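Local structure of putative lipoprotein (Bacteroides fragilis, 3QNK) at residues Ser328-Asn333 / Gly337-Asp342; Thr108-Phe113 / Lys176-Lys181; Asp34-Gln39 / Ala56-Phe61. The protein is probably an outer-membrane lipoprotein of the SusD family that helps capture glycans at the cell surface for import by a partner transporter. One frame throughout, in Å; residues are numbered along the deposited sequence.

Along the chain, contact 3 closes first, contact 2 follows and contact 1 comes last; none lies inside another. Contacts 2 and 3 belong to the N-terminal part of the SusD fold, on opposite sides of the chain's centre with their own centres about 30 Å apart. Contact 2 packs helix 101-126 against the loop that leads into helix 181-194, whereas contact 3 sets the loop after helix 17-29 against the end of helix 55-58. Contact 1 is a small beta hairpin, about 39 Å from contact 2 and 28 Å from contact 3, centre to centre. None touches another, so each is a local join in a separate part of a fold whose regular structure is mostly helix.

Contact 1. Residues Ser328-Asn333 / Gly337-Asp342; sequences SQIFFN and GAVTVD
Ile330 and Val339 face each other as the hydrogen-bonded pair of a short antiparallel beta hairpin. Ile330 N donates to Val339 O at 3.1 Å, and Val339 N donates back to Ile330 O at 2.9 Å. Two residues along each strand, Val341 N bonds to Ser328 O at 2.8 Å, close to straight at 169°. Between these bonds Gln329 and Thr340 form the non-hydrogen-bonded pair.

The two faces of the hairpin differ. On the buried face Ile330 and Val339 run alongside each other in the same direction, with CG1 of Ile330 3.8 Å from CG1 of Val339. Each of these CG1 atoms sits between its own backbone N and carbonyl carbon (chi1 54° for Ile330, 63° for Val339), which brings the two branches together. Ile330 then sends CD1 on to CG2 of Val341, 3.9 Å away. At the other end CG1 of Val339 lies near the plane of the Phe331 ring, at its edge. That ring also meets Tyr367 edge-to-face, and Tyr367 packs on Ile330 too, tying the hairpin to the neighbouring loop.

The opposite face is thinner and more open to solvent. Gln329 reaches with its aliphatic CG to OG1 of Thr340, 3.4 Å off, and the two side chains run at a slant to each other. Toward the turn, CD1 of the exposed Phe332 comes within 3.6 Å of CB of Ala338, the ring lying obliquely to the methyl.

Cohesion therefore comes from two sources: backbone bonds that pair the strands, and branched aliphatic groups that close one face, while the polar Gln329 and Thr340 contribute packing but no hydrogen bond between them.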
loop_
_atom_site.group_PDB
_atom_site.type_symbol
_atom_site.label_atom_id
_atom_site.label_comp_id
_atom_site.label_asym_id
_atom_site.label_seq_id
_atom_site.Cartn_x
_atom_site.Cartn_y
_atom_site.Cartn_z
ATOM N N SER B 328 -22.148 7.392 31.622
ATOM C CA SER B 328 -22.687 6.320 30.781
ATOM C C SER B 328 -22.241 4.959 31.298
ATOM O O SER B 328 -21.056 4.776 31.632
ATOM C CB SER B 328 -22.216 6.438 29.326
ATOM O OG SER B 328 -22.642 7.593 28.633
ATOM N N GLN B 329 -23.175 4.002 31.317
ATOM C CA GLN B 329 -22.903 2.615 31.625
ATOM C C GLN B 329 -22.788 1.834 30.327
ATOM O O GLN B 329 -23.665 1.949 29.451
ATOM C CB GLN B 329 -23.980 2.043 32.502
ATOM C CG GLN B 329 -23.720 2.319 33.944
ATOM C CD GLN B 329 -24.858 1.786 34.739
ATOM O OE1 GLN B 329 -25.929 2.390 34.786
ATOM N NE2 GLN B 329 -24.664 0.614 35.337
ATOM N N ILE B 330 -21.672 1.094 30.182
ATOM C CA ILE B 330 -21.339 0.269 29.019
ATOM C C ILE B 330 -20.838 -1.093 29.507
ATOM O O ILE B 330 -20.506 -1.224 30.679
ATOM C CB ILE B 330 -20.309 0.983 28.096
ATOM C CG1 ILE B 330 -19.043 1.411 28.869
ATOM C CG2 ILE B 330 -20.957 2.185 27.352
ATOM C CD1 ILE B 330 -17.880 1.794 28.024
ATOM N N PHE B 331 -20.797 -2.100 28.610
ATOM C CA PHE B 331 -20.309 -3.474 28.831
ATOM C C PHE B 331 -21.153 -4.248 29.855
ATOM O O PHE B 331 -20.613 -5.005 30.667
ATOM C CB PHE B 331 -18.819 -3.494 29.210
ATOM C CG PHE B 331 -17.893 -3.329 28.032
ATOM C CD1 PHE B 331 -17.871 -4.272 27.005
ATOM C CD2 PHE B 331 -17.011 -2.254 27.965
ATOM C CE1 PHE B 331 -16.981 -4.142 25.927
ATOM C CE2 PHE B 331 -16.124 -2.124 26.890
ATOM C CZ PHE B 331 -16.118 -3.068 25.877
ATOM N N PHE B 332 -22.482 -4.119 29.743
ATOM C CA PHE B 332 -23.464 -4.766 30.609
ATOM C C PHE B 332 -23.321 -6.275 30.652
ATOM O O PHE B 332 -23.423 -6.862 31.736
ATOM C CB PHE B 332 -24.877 -4.450 30.124
ATOM C CG PHE B 332 -25.190 -2.990 29.955
ATOM C CD1 PHE B 332 -25.486 -2.192 31.056
ATOM C CD2 PHE B 332 -25.239 -2.417 28.689
ATOM C CE1 PHE B 332 -25.792 -0.836 30.893
ATOM C CE2 PHE B 332 -25.563 -1.068 28.528
ATOM C CZ PHE B 332 -25.844 -0.289 29.629
ATOM N N ASN B 333 -23.106 -6.903 29.469
ATOM C CA ASN B 333 -23.037 -8.362 29.311
ATOM C C ASN B 333 -21.584 -8.879 29.121
ATOM O O ASN B 333 -21.336 -9.897 28.446
ATOM C CB ASN B 333 -23.971 -8.822 28.177
ATOM C CG ASN B 333 -25.435 -8.596 28.498
ATOM O OD1 ASN B 333 -26.007 -9.195 29.422
ATOM N ND2 ASN B 333 -26.081 -7.708 27.760
ATOM N N GLY B 337 -19.658 -7.220 34.583
ATOM C CA GLY B 337 -20.789 -6.331 34.316
ATOM C C GLY B 337 -20.462 -4.904 33.896
ATOM O O GLY B 337 -19.308 -4.574 33.613
ATOM N N ALA B 338 -21.497 -4.037 33.855
ATOM C CA ALA B 338 -21.414 -2.649 33.408
ATOM C C ALA B 338 -20.415 -1.818 34.203
ATOM O O ALA B 338 -20.339 -1.905 35.434
ATOM C CB ALA B 338 -22.783 -1.987 33.457
ATOM N N VAL B 339 -19.642 -1.020 33.466
ATOM C CA VAL B 339 -18.662 -0.066 33.970
ATOM C C VAL B 339 -19.245 1.346 33.691
ATOM O O VAL B 339 -19.920 1.545 32.673
ATOM C CB VAL B 339 -17.235 -0.308 33.360
ATOM C CG1 VAL B 339 -17.197 -0.122 31.843
ATOM C CG2 VAL B 339 -16.165 0.535 34.043
ATOM N N THR B 340 -19.047 2.296 34.626
ATOM C CA THR B 340 -19.543 3.658 34.437
ATOM C C THR B 340 -18.378 4.523 33.994
ATOM O O THR B 340 -17.307 4.501 34.620
ATOM C CB THR B 340 -20.250 4.186 35.691
ATOM O OG1 THR B 340 -21.285 3.270 36.074
ATOM C CG2 THR B 340 -20.861 5.555 35.465
ATOM N N VAL B 341 -18.583 5.264 32.898
ATOM C CA VAL B 341 -17.578 6.144 32.297
ATOM C C VAL B 341 -17.457 7.393 33.150
ATOM O O VAL B 341 -18.471 8.013 33.456
ATOM C CB VAL B 341 -17.915 6.461 30.823
ATOM C CG1 VAL B 341 -16.966 7.505 30.239
ATOM C CG2 VAL B 341 -17.918 5.184 29.987
ATOM N N ASP B 342 -16.218 7.727 33.561
ATOM C CA ASP B 342 -15.887 8.868 34.416
ATOM C C ASP B 342 -14.912 9.790 33.685
ATOM O O ASP B 342 -13.756 9.424 33.433
ATOM C CB ASP B 342 -15.291 8.373 35.759
ATOM C CG ASP B 342 -14.928 9.412 36.816
ATOM O OD1 ASP B 342 -14.915 10.618 36.487
ATOM O OD2 ASP B 342 -14.633 9.009 37.976
#

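Contact 2. Residues Thr108-Phe113 / Lys176-Lys181; sequences TGEVHF and KGRATK
Helix 101-126 passes the extended loop before helix 181-194 with its backbone closest where Glu110 CA lies 6.0 Å from Ala179 CA. This is helix-to-loop packing within the alpha-alpha superhelix of a SusD-like protein, and the loop is just about to turn into a helix: Thr180 is the N-cap residue, its OG1 accepting from the backbone N of Ala183.

Two side chains of the helix, one turn apart, meet the loop. Glu110 points at it and crosses Arg178 at a slant, with the carboxylate and guanidinium planes at 90°. OE1 of Glu110 approaches the edge of the guanidinium group, near its plane, and forms a salt bridge with NH1 of Arg178 whose hydrogen bond, at 3.3 Å, is weak. The extended Arg178 chain, with CG anti to the carbonyl carbon (chi1 -72°), carries its aliphatic part past the same carboxylate before the charged end is reached. The firmer polar partner of OE1 is the hydroxyl of Tyr28, from helix 17-29, which is also hydrogen-bonded to the backbone N of Ala179. That one phenol thus links the helix to the loop, and the nearby arginine would be expected to favour the charged form of the buried glutamate.

Phe113 supplies the apolar half. Its CG stands anti to the backbone N (chi1 174°), which directs the ring at the loop, while Phe240 meets the same ring edge-to-face. Against it sits the single methyl of Ala179, approaching obliquely, with CB 3.5 Å from CD2 of Phe113.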
loop_
_atom_site.group_PDB
_atom_site.type_symbol
_atom_site.label_atom_id
_atom_site.label_comp_id
_atom_site.label_asym_id
_atom_site.label_seq_id
_atom_site.Cartn_x
_atom_site.Cartn_y
_atom_site.Cartn_z
ATOM N N THR B 108 -21.765 -11.621 -12.609
ATOM C CA THR B 108 -21.405 -10.411 -13.369
ATOM C C THR B 108 -22.062 -9.178 -12.720
ATOM O O THR B 108 -21.411 -8.149 -12.596
ATOM C CB THR B 108 -21.764 -10.563 -14.848
ATOM O OG1 THR B 108 -21.186 -11.775 -15.326
ATOM C CG2 THR B 108 -21.258 -9.413 -15.697
ATOM N N GLY B 109 -23.308 -9.321 -12.268
ATOM C CA GLY B 109 -24.054 -8.275 -11.584
ATOM C C GLY B 109 -23.366 -7.832 -10.313
ATOM O O GLY B 109 -23.271 -6.637 -10.056
ATOM N N GLU B 110 -22.811 -8.789 -9.551
ATOM C CA GLU B 110 -22.091 -8.540 -8.303
ATOM C C GLU B 110 -20.824 -7.745 -8.573
ATOM O O GLU B 110 -20.529 -6.814 -7.828
ATOM C CB GLU B 110 -21.757 -9.852 -7.571
ATOM C CG GLU B 110 -22.933 -10.798 -7.359
ATOM C CD GLU B 110 -22.701 -11.923 -6.372
ATOM O OE1 GLU B 110 -22.335 -11.621 -5.218
ATOM O OE2 GLU B 110 -22.956 -13.099 -6.718
ATOM N N VAL B 111 -20.116 -8.050 -9.669
ATOM C CA VAL B 111 -18.893 -7.344 -10.064
ATOM C C VAL B 111 -19.247 -5.929 -10.554
ATOM O O VAL B 111 -18.484 -4.996 -10.260
ATOM C CB VAL B 111 -18.067 -8.148 -11.093
ATOM C CG1 VAL B 111 -16.728 -7.481 -11.357
ATOM C CG2 VAL B 111 -17.838 -9.576 -10.593
ATOM N N HIS B 112 -20.425 -5.748 -11.216
ATOM C CA HIS B 112 -20.888 -4.414 -11.639
ATOM C C HIS B 112 -21.108 -3.535 -10.418
ATOM O O HIS B 112 -20.692 -2.369 -10.417
ATOM C CB HIS B 112 -22.178 -4.472 -12.468
ATOM C CG HIS B 112 -21.935 -4.779 -13.910
ATOM N ND1 HIS B 112 -21.325 -3.857 -14.754
ATOM C CD2 HIS B 112 -22.184 -5.918 -14.605
ATOM C CE1 HIS B 112 -21.224 -4.465 -15.928
ATOM N NE2 HIS B 112 -21.730 -5.706 -15.887
ATOM N N PHE B 113 -21.747 -4.111 -9.366
ATOM C CA PHE B 113 -22.034 -3.434 -8.105
ATOM C C PHE B 113 -20.739 -3.041 -7.424
ATOM O O PHE B 113 -20.633 -1.915 -6.945
ATOM C CB PHE B 113 -22.891 -4.331 -7.175
ATOM C CG PHE B 113 -23.101 -3.761 -5.790
ATOM C CD1 PHE B 113 -24.042 -2.761 -5.568
ATOM C CD2 PHE B 113 -22.310 -4.176 -4.724
ATOM C CE1 PHE B 113 -24.212 -2.211 -4.302
ATOM C CE2 PHE B 113 -22.492 -3.640 -3.447
ATOM C CZ PHE B 113 -23.434 -2.650 -3.249
ATOM N N LYS B 176 -26.194 -15.502 1.847
ATOM C CA LYS B 176 -26.573 -14.245 2.518
ATOM C C LYS B 176 -25.297 -13.443 2.822
ATOM O O LYS B 176 -24.328 -14.035 3.301
ATOM C CB LYS B 176 -27.391 -14.520 3.790
ATOM N N GLY B 177 -25.286 -12.148 2.466
ATOM C CA GLY B 177 -24.137 -11.243 2.607
ATOM C C GLY B 177 -23.705 -10.594 1.284
ATOM O O GLY B 177 -23.091 -9.514 1.261
ATOM N N ARG B 178 -24.056 -11.266 0.157
ATOM C CA ARG B 178 -23.798 -10.850 -1.225
ATOM C C ARG B 178 -24.582 -9.543 -1.559
ATOM O O ARG B 178 -25.445 -9.112 -0.789
ATOM C CB ARG B 178 -24.197 -12.000 -2.197
ATOM C CG ARG B 178 -23.276 -13.243 -2.220
ATOM C CD ARG B 178 -23.489 -14.108 -3.489
ATOM N NE ARG B 178 -22.712 -15.362 -3.532
ATOM C CZ ARG B 178 -21.440 -15.484 -3.943
ATOM N NH1 ARG B 178 -20.751 -14.417 -4.336
ATOM N NH2 ARG B 178 -20.846 -16.671 -3.936
ATOM N N ALA B 179 -24.284 -8.921 -2.701
ATOM C CA ALA B 179 -25.003 -7.741 -3.166
ATOM C C ALA B 179 -26.374 -8.137 -3.727
ATOM O O ALA B 179 -26.481 -9.075 -4.516
ATOM C CB ALA B 179 -24.190 -7.043 -4.232
ATOM N N THR B 180 -27.422 -7.417 -3.330
ATOM C CA THR B 180 -28.797 -7.657 -3.802
ATOM C C THR B 180 -29.233 -6.580 -4.773
ATOM O O THR B 180 -28.518 -5.582 -4.954
ATOM C CB THR B 180 -29.762 -7.683 -2.608
ATOM O OG1 THR B 180 -29.580 -6.503 -1.780
ATOM C CG2 THR B 180 -29.629 -8.972 -1.794
ATOM N N LYS B 181 -30.423 -6.759 -5.371
ATOM C CA LYS B 181 -31.056 -5.795 -6.263
ATOM C C LYS B 181 -31.257 -4.488 -5.461
ATOM O O LYS B 181 -30.913 -3.404 -5.936
ATOM C CB LYS B 181 -32.377 -6.396 -6.762
ATOM C CG LYS B 181 -33.072 -5.717 -7.926
ATOM C CD LYS B 181 -34.398 -6.447 -8.194
ATOM C CE LYS B 181 -34.755 -6.558 -9.658
ATOM N NZ LYS B 181 -33.790 -7.389 -10.453
#

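Contact 3. Residues Asp34-Gln39 / Ala56-Phe61; sequences DGLQLQ and ASWFKF. With PO4 (phosphate ion), chain F.
Leu38 lays one methyl over the indole of Trp58: CD1 stands 4.1 Å from the centroid of the five-membered ring, 18° off its normal, in a CH-pi contact. The other methyl, CD2, sits in the corner where the two aromatics meet, 3.6 Å from CE3 of Trp58 and 3.8 Å from CE1 of Phe59. With CG of Leu38 opposite the carbonyl carbon (chi1 -69°), both methyls reach the aromatics. At the far end of the indole CD2 of Leu36 meets CH2 of Trp58 at 3.7 Å, obliquely.

Further groups pack round the aromatics. CB of Trp58 sits over the centre of the Phe59 ring, Tyr54 stacks on the indole, and Asp503 of the second subunit packs against Trp58.

On the leucine side, Asp34 organises a type I beta turn. Its OD1 accepts from Leu36 N at 3.1 Å, an Asx turn, and OD2 takes Leu38 N at 2.8 Å, both from above the carboxylate plane. Asp34 O accepts from both N and NE2 of Gln37. A phosphate, probably from the crystallisation liquor, lies at Asp34 N, weakly bonded, and also binds Arg125.

No hydrogen bond crosses the contact: one aspartate sets the backbone from which both leucines project, and the join itself is purely apolar.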
loop_
_atom_site.group_PDB
_atom_site.type_symbol
_atom_site.label_atom_id
_atom_site.label_comp_id
_atom_site.label_asym_id
_atom_site.label_seq_id
_atom_site.Cartn_x
_atom_site.Cartn_y
_atom_site.Cartn_z
ATOM N N ASP B 34 -12.402 1.926 6.945
ATOM C CA ASP B 34 -11.470 2.745 7.713
ATOM C C ASP B 34 -11.832 2.625 9.187
ATOM O O ASP B 34 -12.782 3.289 9.644
ATOM C CB ASP B 34 -11.516 4.213 7.257
ATOM C CG ASP B 34 -10.571 5.163 7.991
ATOM O OD1 ASP B 34 -9.719 4.670 8.786
ATOM O OD2 ASP B 34 -10.657 6.407 7.743
ATOM N N GLY B 35 -11.096 1.769 9.901
ATOM C CA GLY B 35 -11.291 1.539 11.323
ATOM C C GLY B 35 -11.133 2.784 12.174
ATOM O O GLY B 35 -11.750 2.885 13.237
ATOM N N LEU B 36 -10.349 3.771 11.681
ATOM C CA LEU B 36 -10.039 5.015 12.370
ATOM C C LEU B 36 -11.001 6.159 12.026
ATOM O O LEU B 36 -11.006 7.189 12.744
ATOM C CB LEU B 36 -8.600 5.411 12.077
ATOM C CG LEU B 36 -7.604 4.470 12.722
ATOM C CD1 LEU B 36 -6.369 4.337 11.880
ATOM C CD2 LEU B 36 -7.296 4.884 14.157
ATOM N N GLN B 37 -11.857 5.955 10.997
ATOM C CA GLN B 37 -12.890 6.901 10.544
ATOM C C GLN B 37 -12.311 8.302 10.431
ATOM O O GLN B 37 -12.776 9.248 11.077
ATOM C CB GLN B 37 -14.098 6.858 11.486
ATOM C CG GLN B 37 -14.952 5.593 11.337
ATOM C CD GLN B 37 -15.749 5.622 10.065
ATOM O OE1 GLN B 37 -16.654 6.469 9.886
ATOM N NE2 GLN B 37 -15.367 4.737 9.135
ATOM N N LEU B 38 -11.264 8.416 9.608
ATOM C CA LEU B 38 -10.524 9.640 9.460
ATOM C C LEU B 38 -11.356 10.722 8.821
ATOM O O LEU B 38 -11.342 11.844 9.327
ATOM C CB LEU B 38 -9.204 9.404 8.739
ATOM C CG LEU B 38 -8.148 8.603 9.546
ATOM C CD1 LEU B 38 -6.822 8.654 8.862
ATOM C CD2 LEU B 38 -7.981 9.146 10.988
ATOM N N GLN B 39 -12.162 10.403 7.817
ATOM C CA GLN B 39 -13.076 11.374 7.184
ATOM C C GLN B 39 -14.064 11.984 8.203
ATOM O O GLN B 39 -14.317 13.185 8.121
ATOM C CB GLN B 39 -13.853 10.730 6.018
ATOM C CG GLN B 39 -12.962 10.313 4.858
ATOM C CD GLN B 39 -12.384 11.490 4.134
ATOM O OE1 GLN B 39 -11.580 12.284 4.665
ATOM N NE2 GLN B 39 -12.776 11.599 2.892
ATOM N N ALA B 56 -0.055 15.928 12.178
ATOM C CA ALA B 56 0.611 16.104 10.895
ATOM C C ALA B 56 0.329 14.977 9.929
ATOM O O ALA B 56 0.203 15.248 8.738
ATOM C CB ALA B 56 2.108 16.252 11.106
ATOM N N SER B 57 0.248 13.725 10.422
ATOM C CA SER B 57 -0.000 12.548 9.582
ATOM C C SER B 57 -1.417 12.454 9.075
ATOM O O SER B 57 -1.594 12.105 7.924
ATOM C CB SER B 57 0.296 11.259 10.337
ATOM O OG SER B 57 1.683 11.041 10.485
ATOM N N TRP B 58 -2.421 12.693 9.937
ATOM C CA TRP B 58 -3.814 12.445 9.624
ATOM C C TRP B 58 -4.729 13.641 9.507
ATOM O O TRP B 58 -5.807 13.472 8.922
ATOM C CB TRP B 58 -4.430 11.568 10.733
ATOM C CG TRP B 58 -3.840 10.195 10.933
ATOM C CD1 TRP B 58 -2.926 9.560 10.142
ATOM C CD2 TRP B 58 -4.203 9.252 11.961
ATOM N NE1 TRP B 58 -2.633 8.315 10.663
ATOM C CE2 TRP B 58 -3.392 8.108 11.787
ATOM C CE3 TRP B 58 -5.062 9.308 13.079
ATOM C CZ2 TRP B 58 -3.461 7.003 12.647
ATOM C CZ3 TRP B 58 -5.105 8.227 13.948
ATOM C CH2 TRP B 58 -4.339 7.076 13.707
ATOM N N PHE B 59 -4.425 14.788 10.168
ATOM C CA PHE B 59 -5.467 15.822 10.219
ATOM C C PHE B 59 -5.124 17.163 9.603
ATOM O O PHE B 59 -5.807 18.142 9.924
ATOM C CB PHE B 59 -5.967 16.007 11.656
ATOM C CG PHE B 59 -6.434 14.693 12.261
ATOM C CD1 PHE B 59 -7.446 13.947 11.661
ATOM C CD2 PHE B 59 -5.836 14.185 13.411
ATOM C CE1 PHE B 59 -7.850 12.727 12.210
ATOM C CE2 PHE B 59 -6.233 12.963 13.949
ATOM C CZ PHE B 59 -7.217 12.234 13.335
ATOM N N LYS B 60 -4.199 17.192 8.612
ATOM C CA LYS B 60 -3.843 18.435 7.941
ATOM C C LYS B 60 -5.057 19.110 7.250
ATOM O O LYS B 60 -5.082 20.352 7.162
ATOM C CB LYS B 60 -2.697 18.229 6.956
ATOM C CG LYS B 60 -1.354 18.534 7.585
ATOM C CD LYS B 60 -0.234 18.192 6.650
ATOM C CE LYS B 60 1.074 18.415 7.332
ATOM N NZ LYS B 60 2.193 18.048 6.439
ATOM N N PHE B 61 -6.085 18.318 6.845
ATOM C CA PHE B 61 -7.306 18.852 6.197
ATOM C C PHE B 61 -7.970 19.890 7.083
ATOM O O PHE B 61 -8.373 20.962 6.629
ATOM C CB PHE B 61 -8.315 17.709 5.884
ATOM C CG PHE B 61 -9.681 18.128 5.380
ATOM C CD1 PHE B 61 -10.717 18.419 6.273
ATOM C CD2 PHE B 61 -9.946 18.207 4.014
ATOM C CE1 PHE B 61 -11.975 18.846 5.807
ATOM C CE2 PHE B 61 -11.219 18.601 3.554
ATOM C CZ PHE B 61 -12.204 18.963 4.456
HETATM P P PO4 F . -12.581 3.949 3.044
HETATM O O1 PO4 F . -12.499 5.561 3.024
HETATM O O2 PO4 F . -11.189 3.264 2.532
HETATM O O3 PO4 F . -13.222 3.439 4.453
HETATM O O4 PO4 F . -13.677 3.487 2.005
#